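Local coordinates for extracellular solute-binding protein family 1 (Alicyclobacillus acidocaldarius subsp. acidocaldarius, PDB 4OVJ), which probably binds a solute outside the cell membrane, possibly a sugar, and delivers it to an ABC importer, as other family 1 solute-binding proteins do, at residues A[191-196]-A[365-370]; A[155-160]-A[286-291]; A[183-188]-A[197-202]; A[212-217]-A[400-405]. All blocks are in the same frame, centred on the assembly; numbering follows the deposited sequence. Where two conformers were deposited one is given.

Contact 1 (A[191-196]-A[365-370]); sequences WARQHG and VATPID
Near the C-terminal end of helix 185-194 in this periplasmic-binding-protein fold, Arg193 reaches out to the loop that joins helix 350-365 to helix 377-392, and its guanidinium group meets Thr367, Pro368 and Asp370. NH1 carries most of the contact. NH1 of Arg193 donates to the backbone O of Pro368 at 2.9 Å and forms a salt bridge with OD1 of Asp370 at 2.8 Å, with an N-H...O angle of 150°. Both acceptors lie at the edge of the guanidinium group, close to its plane. The carboxylate, however, is turned 47° from that plane, and its OD1 is met from above rather than within its own plane. NH2 adds a weak bond to Pro368 O, while OG1 of Thr367 lies 2.8 Å from the NH2 atom of Arg193. A bend at chi3 (52°) in the otherwise long arginine chain brings the flat group against the loop. NE turns to the carbonyl of Gly289, which ties a third segment to the same side chain. Just after Arg193 the helix ends in a Schellman motif, with Gly196 at positive phi as its C-prime residue. The in-plane acceptors at NH1, together with the carbonyl of Gly289 at NE, fix the rotation of the buried guanidinium, and its charge is offset by Asp370.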
loop_
_atom_site.group_PDB
_atom_site.type_symbol
_atom_site.label_atom_id
_atom_site.label_comp_id
_atom_site.label_asym_id
_atom_site.label_seq_id
_atom_site.Cartn_x
_atom_site.Cartn_y
_atom_site.Cartn_z
ATOM N N TRP A 191 10.002 10.093 -1.699
ATOM C CA TRP A 191 11.153 10.989 -1.843
ATOM C C TRP A 191 11.779 11.366 -0.507
ATOM O O TRP A 191 12.996 11.314 -0.353
ATOM C CB TRP A 191 10.703 12.250 -2.598
ATOM C CG TRP A 191 11.771 13.266 -2.894
ATOM C CD1 TRP A 191 12.234 14.226 -2.057
ATOM C CD2 TRP A 191 12.459 13.449 -4.136
ATOM N NE1 TRP A 191 13.180 14.993 -2.692
ATOM C CE2 TRP A 191 13.332 14.541 -3.973
ATOM C CE3 TRP A 191 12.396 12.812 -5.383
ATOM C CZ2 TRP A 191 14.155 15.004 -5.003
ATOM C CZ3 TRP A 191 13.230 13.269 -6.412
ATOM C CH2 TRP A 191 14.093 14.346 -6.208
ATOM N N ALA A 192 10.946 11.744 0.452
ATOM C CA ALA A 192 11.443 12.129 1.760
ATOM C C ALA A 192 12.209 10.983 2.393
ATOM O O ALA A 192 13.287 11.195 2.942
ATOM C CB ALA A 192 10.318 12.559 2.671
ATOM N N ARG A 193 11.657 9.778 2.309
ATOM C CA ARG A 193 12.314 8.597 2.890
ATOM C C ARG A 193 13.678 8.340 2.240
ATOM O O ARG A 193 14.634 7.970 2.919
ATOM C CB ARG A 193 11.414 7.374 2.782
ATOM C CG ARG A 193 10.285 7.355 3.811
ATOM C CD ARG A 193 9.204 6.359 3.429
ATOM N NE ARG A 193 9.721 5.010 3.138
ATOM C CZ ARG A 193 9.830 3.990 4.001
ATOM N NH1 ARG A 193 9.473 4.101 5.277
ATOM N NH2 ARG A 193 10.315 2.826 3.580
ATOM N N GLN A 194 13.779 8.585 0.932
ATOM C CA GLN A 194 15.066 8.454 0.241
ATOM C C GLN A 194 16.118 9.430 0.762
ATOM O O GLN A 194 17.315 9.180 0.644
ATOM C CB GLN A 194 14.920 8.671 -1.248
ATOM C CG GLN A 194 14.020 7.694 -1.940
ATOM C CD GLN A 194 13.854 8.024 -3.396
ATOM O OE1 GLN A 194 13.630 9.181 -3.761
ATOM N NE2 GLN A 194 14.008 7.020 -4.247
ATOM N N HIS A 195 15.661 10.558 1.297
ATOM C CA HIS A 195 16.535 11.580 1.848
ATOM C C HIS A 195 16.712 11.460 3.352
ATOM O O HIS A 195 17.159 12.406 3.996
ATOM C CB HIS A 195 16.014 12.959 1.447
ATOM C CG HIS A 195 16.175 13.221 -0.013
ATOM N ND1 HIS A 195 15.347 12.673 -0.966
ATOM C CD2 HIS A 195 17.129 13.901 -0.687
ATOM C CE1 HIS A 195 15.761 13.035 -2.167
ATOM N NE2 HIS A 195 16.840 13.781 -2.022
ATOM N N GLY A 196 16.403 10.286 3.897
ATOM C CA GLY A 196 16.604 10.010 5.317
ATOM C C GLY A 196 15.610 10.721 6.206
ATOM O O GLY A 196 15.837 10.873 7.406
ATOM N N VAL A 365 13.890 -5.089 -1.756
ATOM C CA VAL A 365 14.463 -3.793 -1.402
ATOM C C VAL A 365 13.702 -3.039 -0.320
ATOM O O VAL A 365 14.276 -2.185 0.316
ATOM C CB VAL A 365 14.589 -2.846 -2.630
ATOM C CG1 VAL A 365 15.363 -3.526 -3.749
ATOM C CG2 VAL A 365 13.226 -2.376 -3.135
ATOM N N ALA A 366 12.419 -3.333 -0.115
ATOM C CA ALA A 366 11.569 -2.436 0.670
ATOM C C ALA A 366 11.997 -2.426 2.130
ATOM O O ALA A 366 12.443 -3.437 2.672
ATOM C CB ALA A 366 10.112 -2.845 0.546
ATOM N N THR A 367 11.871 -1.276 2.759
ATOM C CA THR A 367 12.116 -1.163 4.186
ATOM C C THR A 367 10.777 -0.929 4.873
ATOM O O THR A 367 9.775 -0.686 4.206
ATOM C CB THR A 367 13.093 -0.027 4.489
ATOM O OG1 THR A 367 12.483 1.209 4.166
ATOM C CG2 THR A 367 14.375 -0.183 3.688
ATOM N N PRO A 368 10.748 -1.013 6.212
ATOM C CA PRO A 368 9.464 -0.911 6.886
ATOM C C PRO A 368 8.745 0.412 6.638
ATOM O O PRO A 368 9.367 1.468 6.513
ATOM C CB PRO A 368 9.834 -1.044 8.367
ATOM C CG PRO A 368 11.063 -1.889 8.349
ATOM C CD PRO A 368 11.821 -1.402 7.141
ATOM N N ILE A 369 7.428 0.324 6.588
ATOM C CA ILE A 369 6.566 1.485 6.484
ATOM C C ILE A 369 6.765 2.387 7.712
ATOM O O ILE A 369 7.097 1.908 8.805
ATOM C CB ILE A 369 5.096 1.020 6.332
ATOM C CG1 ILE A 369 4.184 2.190 5.969
ATOM C CG2 ILE A 369 4.617 0.289 7.588
ATOM C CD1 ILE A 369 2.777 1.765 5.589
ATOM N N ASP A 370 6.578 3.690 7.523
ATOM C CA ASP A 370 6.635 4.649 8.616
ATOM C C ASP A 370 5.531 4.359 9.626
ATOM O O ASP A 370 4.515 3.737 9.292
ATOM C CB ASP A 370 6.366 6.072 8.126
ATOM C CG ASP A 370 7.513 6.687 7.308
ATOM O OD1 ASP A 370 8.557 6.048 7.055
ATOM O OD2 ASP A 370 7.342 7.874 6.927
#

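Contact 2 (A[155-160]-A[286-291]); sequences GQRVSW and GEEGLY
Arg157 and Glu288 meet end-on in a bidentate salt bridge between the loop before helix 160-174 and the loop that leads into strand 293-300. NH2 of Arg157 donates to OE2 of Glu288 at 2.8 Å, almost straight at 172°, and uses the syn lone pair of that oxygen. NH1 of Arg157 donates to OE1 of Glu288 at 2.9 Å, again on the syn side but 21° out of the carboxylate plane. The two flat groups are nearly coplanar, and the side chains approach from opposite directions. Arg157 is stretched from CG to NE, whereas Glu288 bends at chi2 (56°), which swings its carboxylate to the arginine although its CB does not point that way.

A second set of hydrogen bonds fixes the two ends. OE2 of Glu288 also accepts a hydrogen bond from the backbone N of Leu290 at 2.9 Å through its anti lone pair, so the carboxylate is fastened to its own loop while it binds the arginine. On the other side, NE of Arg157 donates to the carbonyl of Pro280, and a weak bond links NH2 to the hydroxyl of Tyr190.

Van der Waals contact is slight: CB of Leu290 lies 4.2 Å from NH2 of Arg157, and Val365 of helix 350-365 touches Arg157, Glu288 and Leu290. Both lone pairs of OE2 are engaged by N-H groups and the ion pair is matched nitrogen to oxygen, an arrangement that limits rotation of the carboxylate and would probably stabilise its ionised form.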
loop_
_atom_site.group_PDB
_atom_site.type_symbol
_atom_site.label_atom_id
_atom_site.label_comp_id
_atom_site.label_asym_id
_atom_site.label_seq_id
_atom_site.Cartn_x
_atom_site.Cartn_y
_atom_site.Cartn_z
ATOM N N GLY A 155 12.578 -1.532 -18.356
ATOM C CA GLY A 155 12.020 -1.775 -17.034
ATOM C C GLY A 155 12.984 -1.886 -15.875
ATOM O O GLY A 155 12.556 -2.126 -14.744
ATOM N N GLN A 156 14.270 -1.692 -16.131
ATOM C CA GLN A 156 15.267 -1.755 -15.062
ATOM C C GLN A 156 15.061 -0.595 -14.107
ATOM O O GLN A 156 14.585 0.481 -14.496
ATOM C CB GLN A 156 16.695 -1.751 -15.631
ATOM C CG GLN A 156 17.224 -0.404 -16.106
ATOM C CD GLN A 156 16.929 -0.066 -17.567
ATOM O OE1 GLN A 156 16.126 -0.728 -18.279
ATOM N NE2 GLN A 156 17.564 1.003 -18.020
ATOM N N ARG A 157 15.432 -0.792 -12.850
ATOM C CA ARG A 157 15.309 0.290 -11.903
ATOM C C ARG A 157 16.385 1.332 -12.190
ATOM O O ARG A 157 17.553 0.979 -12.419
ATOM C CB ARG A 157 15.415 -0.202 -10.482
ATOM C CG ARG A 157 14.743 0.737 -9.508
ATOM C CD ARG A 157 14.896 0.260 -8.076
ATOM N NE ARG A 157 14.033 1.044 -7.206
ATOM C CZ ARG A 157 14.062 1.006 -5.884
ATOM N NH1 ARG A 157 14.900 0.180 -5.262
ATOM N NH2 ARG A 157 13.232 1.774 -5.188
ATOM N N VAL A 158 16.010 2.606 -12.154
ATOM C CA VAL A 158 16.941 3.673 -12.462
ATOM C C VAL A 158 16.883 4.762 -11.403
ATOM O O VAL A 158 15.976 4.773 -10.578
ATOM C CB VAL A 158 16.653 4.298 -13.845
ATOM C CG1 VAL A 158 16.947 3.311 -14.962
ATOM C CG2 VAL A 158 15.225 4.793 -13.930
ATOM N N SER A 159 17.853 5.666 -11.441
ATOM C CA SER A 159 17.834 6.840 -10.577
ATOM C C SER A 159 16.856 7.877 -11.113
ATOM O O SER A 159 16.469 7.843 -12.282
ATOM C CB SER A 159 19.204 7.482 -10.510
ATOM O OG SER A 159 19.507 8.052 -11.765
ATOM N N TRP A 160 16.486 8.824 -10.263
ATOM C CA TRP A 160 15.605 9.917 -10.697
ATOM C C TRP A 160 16.187 10.680 -11.901
ATOM O O TRP A 160 15.465 11.009 -12.843
ATOM C CB TRP A 160 15.362 10.899 -9.547
ATOM C CG TRP A 160 14.454 10.408 -8.471
ATOM C CD1 TRP A 160 14.785 10.172 -7.184
ATOM C CD2 TRP A 160 13.049 10.157 -8.573
ATOM N NE1 TRP A 160 13.699 9.755 -6.479
ATOM C CE2 TRP A 160 12.608 9.752 -7.309
ATOM C CE3 TRP A 160 12.120 10.231 -9.622
ATOM C CZ2 TRP A 160 11.283 9.419 -7.051
ATOM C CZ3 TRP A 160 10.806 9.912 -9.368
ATOM C CH2 TRP A 160 10.392 9.516 -8.085
ATOM N N GLY A 286 21.183 8.242 -1.428
ATOM C CA GLY A 286 20.015 8.186 -0.572
ATOM C C GLY A 286 19.793 6.844 0.112
ATOM O O GLY A 286 20.583 5.904 -0.015
ATOM N N GLU A 287 18.711 6.779 0.860
ATOM C CA GLU A 287 18.231 5.564 1.497
ATOM C C GLU A 287 17.157 4.974 0.595
ATOM O O GLU A 287 16.720 5.613 -0.371
ATOM C CB GLU A 287 17.657 5.904 2.884
ATOM C CG GLU A 287 18.702 6.568 3.781
ATOM C CD GLU A 287 18.278 6.779 5.225
ATOM O OE1 GLU A 287 17.228 6.252 5.635
ATOM O OE2 GLU A 287 19.012 7.493 5.958
ATOM N N GLU A 288 16.711 3.767 0.909
ATOM C CA GLU A 288 15.613 3.167 0.160
ATOM C C GLU A 288 14.304 3.830 0.562
ATOM O O GLU A 288 13.947 3.861 1.750
ATOM C CB GLU A 288 15.544 1.652 0.389
ATOM C CG GLU A 288 14.408 0.946 -0.350
ATOM C CD GLU A 288 14.438 1.176 -1.859
ATOM O OE1 GLU A 288 15.395 0.696 -2.502
ATOM O OE2 GLU A 288 13.504 1.821 -2.410
ATOM N N GLY A 289 13.591 4.365 -0.427
ATOM C CA GLY A 289 12.280 4.951 -0.199
ATOM C C GLY A 289 11.145 3.954 -0.139
ATOM O O GLY A 289 10.126 4.207 0.512
ATOM N N LEU A 290 11.285 2.830 -0.839
ATOM C CA LEU A 290 10.152 1.945 -1.037
ATOM C C LEU A 290 9.779 1.239 0.259
ATOM O O LEU A 290 10.642 0.829 1.027
ATOM C CB LEU A 290 10.471 0.912 -2.105
ATOM C CG LEU A 290 9.284 0.173 -2.730
ATOM C CD1 LEU A 290 8.357 1.123 -3.483
ATOM C CD2 LEU A 290 9.810 -0.923 -3.653
ATOM N N TYR A 291 8.479 1.122 0.477
ATOM C CA TYR A 291 7.903 0.314 1.551
ATOM C C TYR A 291 6.739 -0.461 0.963
ATOM O O TYR A 291 6.193 -0.105 -0.085
ATOM C CB TYR A 291 7.398 1.186 2.703
ATOM C CG TYR A 291 6.381 2.224 2.275
ATOM C CD1 TYR A 291 6.784 3.422 1.687
ATOM C CD2 TYR A 291 5.020 1.985 2.402
ATOM C CE1 TYR A 291 5.859 4.365 1.259
ATOM C CE2 TYR A 291 4.091 2.924 1.992
ATOM C CZ TYR A 291 4.517 4.105 1.404
ATOM O OH TYR A 291 3.595 5.034 0.991
#

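Contact 3 (A[183-188]-A[197-202]); sequences ESWQTF and QHLYNA. With SO4 (sulfate ion), chain B.
Leu199 packs over the face of Trp185, joining the first turn of helix 185-194 to the loop that follows the same helix. In the CH-pi contact, CD2 of Leu199 stands 3.7 Å from the centroid of the six-membered ring of Trp185, only 7° off its normal. CD1 of Leu199 covers the pyrrole part of that face, 3.7 Å from NE1 of Trp185, and also approaches OE1 of Gln186. With chi1 of Trp185 at -176°, the indole extends alongside the leucine, which runs past it in the opposite direction. CD2 of Leu199 also reaches CD2 of the Phe188 ring at 3.6 Å.

The aromatic pair is an offset edge-to-face stack: the benzene edge of Trp185 points to the face of Tyr200, with centroids 5.8 Å apart and planes at 77°. The polar ends of both rings turn to one acceptor, since Trp185 NE1 and Tyr200 OH each hydrogen-bond to OD1 of Asp377.

At the helix start, Ser184 and Thr187 form a capping box, in which Thr187 N donates to Ser184 OG at 3.1 Å. A sulfate, probably from the crystallisation liquor, lies beside the cap, its O4 being 2.9 Å from OG of Ser184, and is also bound by Tyr139 and Trp260. Apolar packing over the indole is thus combined with a polar rim at Asp377, which gives both rings a partner and would restrain the indole.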
loop_
_atom_site.group_PDB
_atom_site.type_symbol
_atom_site.label_atom_id
_atom_site.label_comp_id
_atom_site.label_asym_id
_atom_site.label_seq_id
_atom_site.Cartn_x
_atom_site.Cartn_y
_atom_site.Cartn_z
ATOM N N GLU A 183 2.955 13.972 -8.629
ATOM C CA GLU A 183 3.165 14.622 -7.350
ATOM C C GLU A 183 1.937 14.478 -6.462
ATOM O O GLU A 183 0.827 14.859 -6.828
ATOM C CB GLU A 183 3.490 16.090 -7.527
ATOM C CG GLU A 183 4.864 16.333 -8.137
ATOM C CD GLU A 183 5.053 17.787 -8.522
ATOM O OE1 GLU A 183 4.666 18.156 -9.656
ATOM O OE2 GLU A 183 5.587 18.558 -7.692
ATOM N N SER A 184 2.181 13.959 -5.279
ATOM C CA SER A 184 1.164 13.773 -4.264
ATOM C C SER A 184 1.890 13.668 -2.947
ATOM O O SER A 184 3.109 13.437 -2.903
ATOM C CB SER A 184 0.365 12.491 -4.509
ATOM O OG SER A 184 1.161 11.326 -4.287
ATOM N N TRP A 185 1.139 13.799 -1.873
ATOM C CA TRP A 185 1.709 13.690 -0.535
ATOM C C TRP A 185 2.419 12.355 -0.350
ATOM O O TRP A 185 3.531 12.309 0.193
ATOM C CB TRP A 185 0.583 13.858 0.458
ATOM C CG TRP A 185 0.885 13.879 1.919
ATOM C CD1 TRP A 185 0.230 13.165 2.866
ATOM C CD2 TRP A 185 1.815 14.716 2.623
ATOM N NE1 TRP A 185 0.703 13.473 4.105
ATOM C CE2 TRP A 185 1.674 14.426 3.995
ATOM C CE3 TRP A 185 2.764 15.660 2.232
ATOM C CZ2 TRP A 185 2.456 15.046 4.986
ATOM C CZ3 TRP A 185 3.522 16.292 3.207
ATOM C CH2 TRP A 185 3.361 15.982 4.570
ATOM N N GLN A 186 1.818 11.265 -0.826
ATOM C CA GLN A 186 2.451 9.974 -0.617
ATOM C C GLN A 186 3.639 9.724 -1.560
ATOM O O GLN A 186 4.606 9.071 -1.158
ATOM C CB GLN A 186 1.421 8.839 -0.630
ATOM C CG GLN A 186 0.392 8.918 0.510
ATOM C CD GLN A 186 1.006 8.892 1.905
ATOM O OE1 GLN A 186 2.078 8.329 2.120
ATOM N NE2 GLN A 186 0.325 9.508 2.865
ATOM N N THR A 187 3.641 10.246 -2.789
ATOM C CA THR A 187 4.884 10.109 -3.571
ATOM C C THR A 187 5.984 11.002 -3.000
ATOM O O THR A 187 7.161 10.656 -3.072
ATOM C CB THR A 187 4.757 10.359 -5.082
ATOM O OG1 THR A 187 4.413 11.721 -5.346
ATOM C CG2 THR A 187 3.757 9.414 -5.712
ATOM N N PHE A 188 5.612 12.152 -2.441
ATOM C CA PHE A 188 6.587 12.925 -1.706
ATOM C C PHE A 188 7.132 12.129 -0.498
ATOM O O PHE A 188 8.321 12.192 -0.189
ATOM C CB PHE A 188 6.060 14.289 -1.250
ATOM C CG PHE A 188 7.073 15.038 -0.453
ATOM C CD1 PHE A 188 8.291 15.373 -1.018
ATOM C CD2 PHE A 188 6.857 15.325 0.882
ATOM C CE1 PHE A 188 9.278 15.981 -0.273
ATOM C CE2 PHE A 188 7.836 15.954 1.628
ATOM C CZ PHE A 188 9.048 16.283 1.054
ATOM N N GLN A 197 14.492 11.119 5.616
ATOM C CA GLN A 197 13.460 11.897 6.302
ATOM C C GLN A 197 12.107 11.188 6.155
ATOM O O GLN A 197 12.034 10.053 5.647
ATOM C CB GLN A 197 13.474 13.324 5.748
ATOM C CG GLN A 197 14.769 14.040 6.110
ATOM C CD GLN A 197 14.968 15.374 5.434
ATOM O OE1 GLN A 197 14.075 15.904 4.779
ATOM N NE2 GLN A 197 16.160 15.928 5.592
ATOM N N HIS A 198 11.044 11.824 6.640
ATOM C CA HIS A 198 9.719 11.214 6.664
ATOM C C HIS A 198 8.680 12.298 6.558
ATOM O O HIS A 198 8.960 13.433 6.896
ATOM C CB HIS A 198 9.504 10.450 7.980
ATOM C CG HIS A 198 10.549 9.416 8.239
ATOM N ND1 HIS A 198 11.700 9.681 8.951
ATOM C CD2 HIS A 198 10.646 8.131 7.834
ATOM C CE1 HIS A 198 12.454 8.596 8.986
ATOM N NE2 HIS A 198 11.839 7.643 8.311
ATOM N N LEU A 199 7.464 11.958 6.141
ATOM C CA LEU A 199 6.394 12.952 6.165
ATOM C C LEU A 199 6.247 13.539 7.569
ATOM O O LEU A 199 6.125 14.751 7.724
ATOM C CB LEU A 199 5.066 12.361 5.701
ATOM C CG LEU A 199 5.056 11.898 4.235
ATOM C CD1 LEU A 199 3.702 11.310 3.867
ATOM C CD2 LEU A 199 5.429 13.025 3.294
ATOM N N TYR A 200 6.251 12.672 8.577
ATOM C CA TYR A 200 6.097 13.098 9.974
ATOM C C TYR A 200 7.233 12.591 10.823
ATOM O O TYR A 200 7.877 11.602 10.497
ATOM C CB TYR A 200 4.792 12.569 10.561
ATOM C CG TYR A 200 3.573 12.943 9.776
ATOM C CD1 TYR A 200 3.014 14.195 9.905
ATOM C CD2 TYR A 200 2.986 12.047 8.880
ATOM C CE1 TYR A 200 1.896 14.558 9.185
ATOM C CE2 TYR A 200 1.868 12.404 8.151
ATOM C CZ TYR A 200 1.325 13.665 8.312
ATOM O OH TYR A 200 0.213 14.047 7.604
ATOM N N ASN A 201 7.474 13.252 11.941
ATOM C CA ASN A 201 8.298 12.618 12.953
ATOM C C ASN A 201 7.511 11.433 13.561
ATOM O O ASN A 201 6.315 11.234 13.272
ATOM C CB ASN A 201 8.833 13.635 13.978
ATOM C CG ASN A 201 7.750 14.241 14.844
ATOM O OD1 ASN A 201 6.579 13.904 14.729
ATOM N ND2 ASN A 201 8.153 15.141 15.742
ATOM N N ALA A 202 8.185 10.614 14.354
ATOM C CA ALA A 202 7.605 9.339 14.804
ATOM C C ALA A 202 6.289 9.490 15.587
ATOM O O ALA A 202 5.392 8.649 15.465
ATOM C CB ALA A 202 8.623 8.568 15.629
HETATM S S SO4 B . -1.151 8.538 -4.223
HETATM O O1 SO4 B . -1.642 9.913 -4.005
HETATM O O2 SO4 B . -1.195 7.749 -2.966
HETATM O O3 SO4 B . -2.027 7.862 -5.202
HETATM O O4 SO4 B . 0.223 8.610 -4.758
#

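Contact 4 (A[212-217]-A[400-405]); sequences STLVSY and QGAEQF
Segments 212-217 and 400-405, both helical, run closer to antiparallel than parallel, their directions 138° apart, and their axes come within 9.3 Å, closest in CA terms at Val215 and Ala402. The small side chain of Ala402 is the meeting point. CB of Ala402 touches CD2 of Leu214 at 3.7 Å and CG2 of Val215 at 3.7 Å, so two neighbouring residues of one helix close around a single methyl group of the other. Leu214 holds CG opposite its backbone N (chi1 177°), which carries CD2 across to the second helix, where it also rests against CA of Ala402. One turn further along, CD2 of the Phe405 ring lies 4.2 Å from CD2 of Leu214, a looser contact. Helix 377-392 completes the core: Phe384 and Met387 pack on both Leu214 and Phe405, the ring of Phe384 standing edge-to-face to that of Phe405. Phe188 of helix 185-194 also touches Leu214. Across the pair the contact is wholly apolar. It therefore rests on close-fitting methyl groups and burial of hydrocarbon, which join the C-terminal helix to helix 211-226 without any directional polar bond between the two segments.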
loop_
_atom_site.group_PDB
_atom_site.type_symbol
_atom_site.label_atom_id
_atom_site.label_comp_id
_atom_site.label_asym_id
_atom_site.label_seq_id
_atom_site.Cartn_x
_atom_site.Cartn_y
_atom_site.Cartn_z
ATOM N N SER A 212 14.381 21.955 2.129
ATOM C CA SER A 212 15.261 21.569 1.042
ATOM C C SER A 212 14.785 20.300 0.337
ATOM O O SER A 212 14.769 20.211 -0.888
ATOM C CB SER A 212 16.655 21.339 1.607
ATOM O OG SER A 212 17.581 21.232 0.567
ATOM N N THR A 213 14.398 19.313 1.131
ATOM C CA THR A 213 13.919 18.034 0.602
ATOM C C THR A 213 12.653 18.208 -0.241
ATOM O O THR A 213 12.518 17.619 -1.317
ATOM C CB THR A 213 13.638 17.095 1.763
ATOM O OG1 THR A 213 14.853 16.917 2.498
ATOM C CG2 THR A 213 13.094 15.752 1.272
ATOM N N LEU A 214 11.734 19.034 0.240
ATOM C CA LEU A 214 10.506 19.287 -0.507
ATOM C C LEU A 214 10.778 20.123 -1.756
ATOM O O LEU A 214 10.254 19.833 -2.815
ATOM C CB LEU A 214 9.454 19.956 0.366
ATOM C CG LEU A 214 8.132 20.349 -0.291
ATOM C CD1 LEU A 214 7.522 19.169 -1.023
ATOM C CD2 LEU A 214 7.199 20.869 0.795
ATOM N N VAL A 215 11.618 21.146 -1.638
ATOM C CA VAL A 215 11.935 21.976 -2.800
ATOM C C VAL A 215 12.634 21.168 -3.901
ATOM O O VAL A 215 12.352 21.367 -5.083
ATOM C CB VAL A 215 12.762 23.220 -2.410
ATOM C CG1 VAL A 215 13.238 23.966 -3.650
ATOM C CG2 VAL A 215 11.910 24.144 -1.559
ATOM N N SER A 216 13.514 20.244 -3.529
ATOM C CA SER A 216 14.201 19.442 -4.552
ATOM C C SER A 216 13.202 18.541 -5.297
ATOM O O SER A 216 13.298 18.354 -6.515
ATOM C CB SER A 216 15.379 18.656 -3.968
ATOM O OG SER A 216 14.947 17.657 -3.066
ATOM N N TYR A 217 12.221 18.017 -4.569
ATOM C CA TYR A 217 11.149 17.221 -5.184
ATOM C C TYR A 217 10.328 18.079 -6.130
ATOM O O TYR A 217 10.088 17.719 -7.291
ATOM C CB TYR A 217 10.275 16.667 -4.074
ATOM C CG TYR A 217 8.972 16.010 -4.442
ATOM C CD1 TYR A 217 8.906 14.665 -4.741
ATOM C CD2 TYR A 217 7.789 16.716 -4.383
ATOM C CE1 TYR A 217 7.702 14.041 -5.015
ATOM C CE2 TYR A 217 6.581 16.111 -4.652
ATOM C CZ TYR A 217 6.545 14.766 -4.963
ATOM O OH TYR A 217 5.344 14.163 -5.194
ATOM N N GLN A 400 8.415 29.046 -2.253
ATOM C CA GLN A 400 7.285 29.723 -1.612
ATOM C C GLN A 400 6.220 28.729 -1.163
ATOM O O GLN A 400 5.719 28.813 -0.042
ATOM C CB GLN A 400 6.653 30.765 -2.555
ATOM C CG GLN A 400 7.459 32.050 -2.715
ATOM C CD GLN A 400 6.980 32.918 -3.875
ATOM O OE1 GLN A 400 6.187 32.491 -4.724
ATOM N NE2 GLN A 400 7.467 34.148 -3.917
ATOM N N GLY A 401 5.880 27.793 -2.045
ATOM C CA GLY A 401 4.893 26.763 -1.748
ATOM C C GLY A 401 5.336 25.852 -0.618
ATOM O O GLY A 401 4.551 25.566 0.293
ATOM N N ALA A 402 6.595 25.409 -0.670
ATOM C CA ALA A 402 7.154 24.574 0.389
ATOM C C ALA A 402 7.069 25.292 1.738
ATOM O O ALA A 402 6.557 24.720 2.698
ATOM C CB ALA A 402 8.584 24.186 0.075
ATOM N N GLU A 403 7.535 26.541 1.797
ATOM C CA GLU A 403 7.514 27.304 3.051
ATOM C C GLU A 403 6.119 27.476 3.612
ATOM O O GLU A 403 5.888 27.265 4.800
ATOM C CB GLU A 403 8.154 28.679 2.871
ATOM C CG GLU A 403 9.633 28.624 3.145
ATOM C CD GLU A 403 10.210 29.905 3.717
ATOM O OE1 GLU A 403 9.668 30.992 3.429
ATOM O OE2 GLU A 403 11.224 29.806 4.450
ATOM N N GLN A 404 5.195 27.849 2.737
ATOM C CA GLN A 404 3.812 28.092 3.116
ATOM C C GLN A 404 3.145 26.811 3.609
ATOM O O GLN A 404 2.530 26.793 4.679
ATOM C CB GLN A 404 3.048 28.669 1.915
ATOM C CG GLN A 404 1.631 29.118 2.218
ATOM C CD GLN A 404 1.061 30.026 1.136
ATOM O OE1 GLN A 404 0.504 29.553 0.147
ATOM N NE2 GLN A 404 1.187 31.338 1.326
ATOM N N PHE A 405 3.294 25.737 2.843
ATOM C CA PHE A 405 2.704 24.455 3.215
ATOM C C PHE A 405 3.219 23.947 4.562
ATOM O O PHE A 405 2.444 23.454 5.373
ATOM C CB PHE A 405 2.933 23.373 2.148
ATOM C CG PHE A 405 2.680 21.986 2.664
ATOM C CD1 PHE A 405 1.381 21.519 2.804
ATOM C CD2 PHE A 405 3.729 21.173 3.075
ATOM C CE1 PHE A 405 1.127 20.262 3.318
ATOM C CE2 PHE A 405 3.479 19.914 3.592
ATOM C CZ PHE A 405 2.177 19.457 3.712
#

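In the fold
Helix 185-194 connects much of the set: contacts 1 and 3 both use it, with centres 9 Å apart, and Ala192 O probably accepts a hydrogen bond from Gln197 N at 2.9 Å between them. Contact 1 is joined to contact 2, about 10 Å away between centres, by Arg193 NE to Gly289 O and by Gln194 OE1 to Trp160 NE1, each 2.8 Å. Contact 4 lies further out, 12 Å from contact 3 between centres, yet Thr187 OG1 and Tyr217 OH come within 2.6 Å. Contacts 2 and 4 do not touch. The sulfate beside contact 3 may lie in or near the solute-binding cleft.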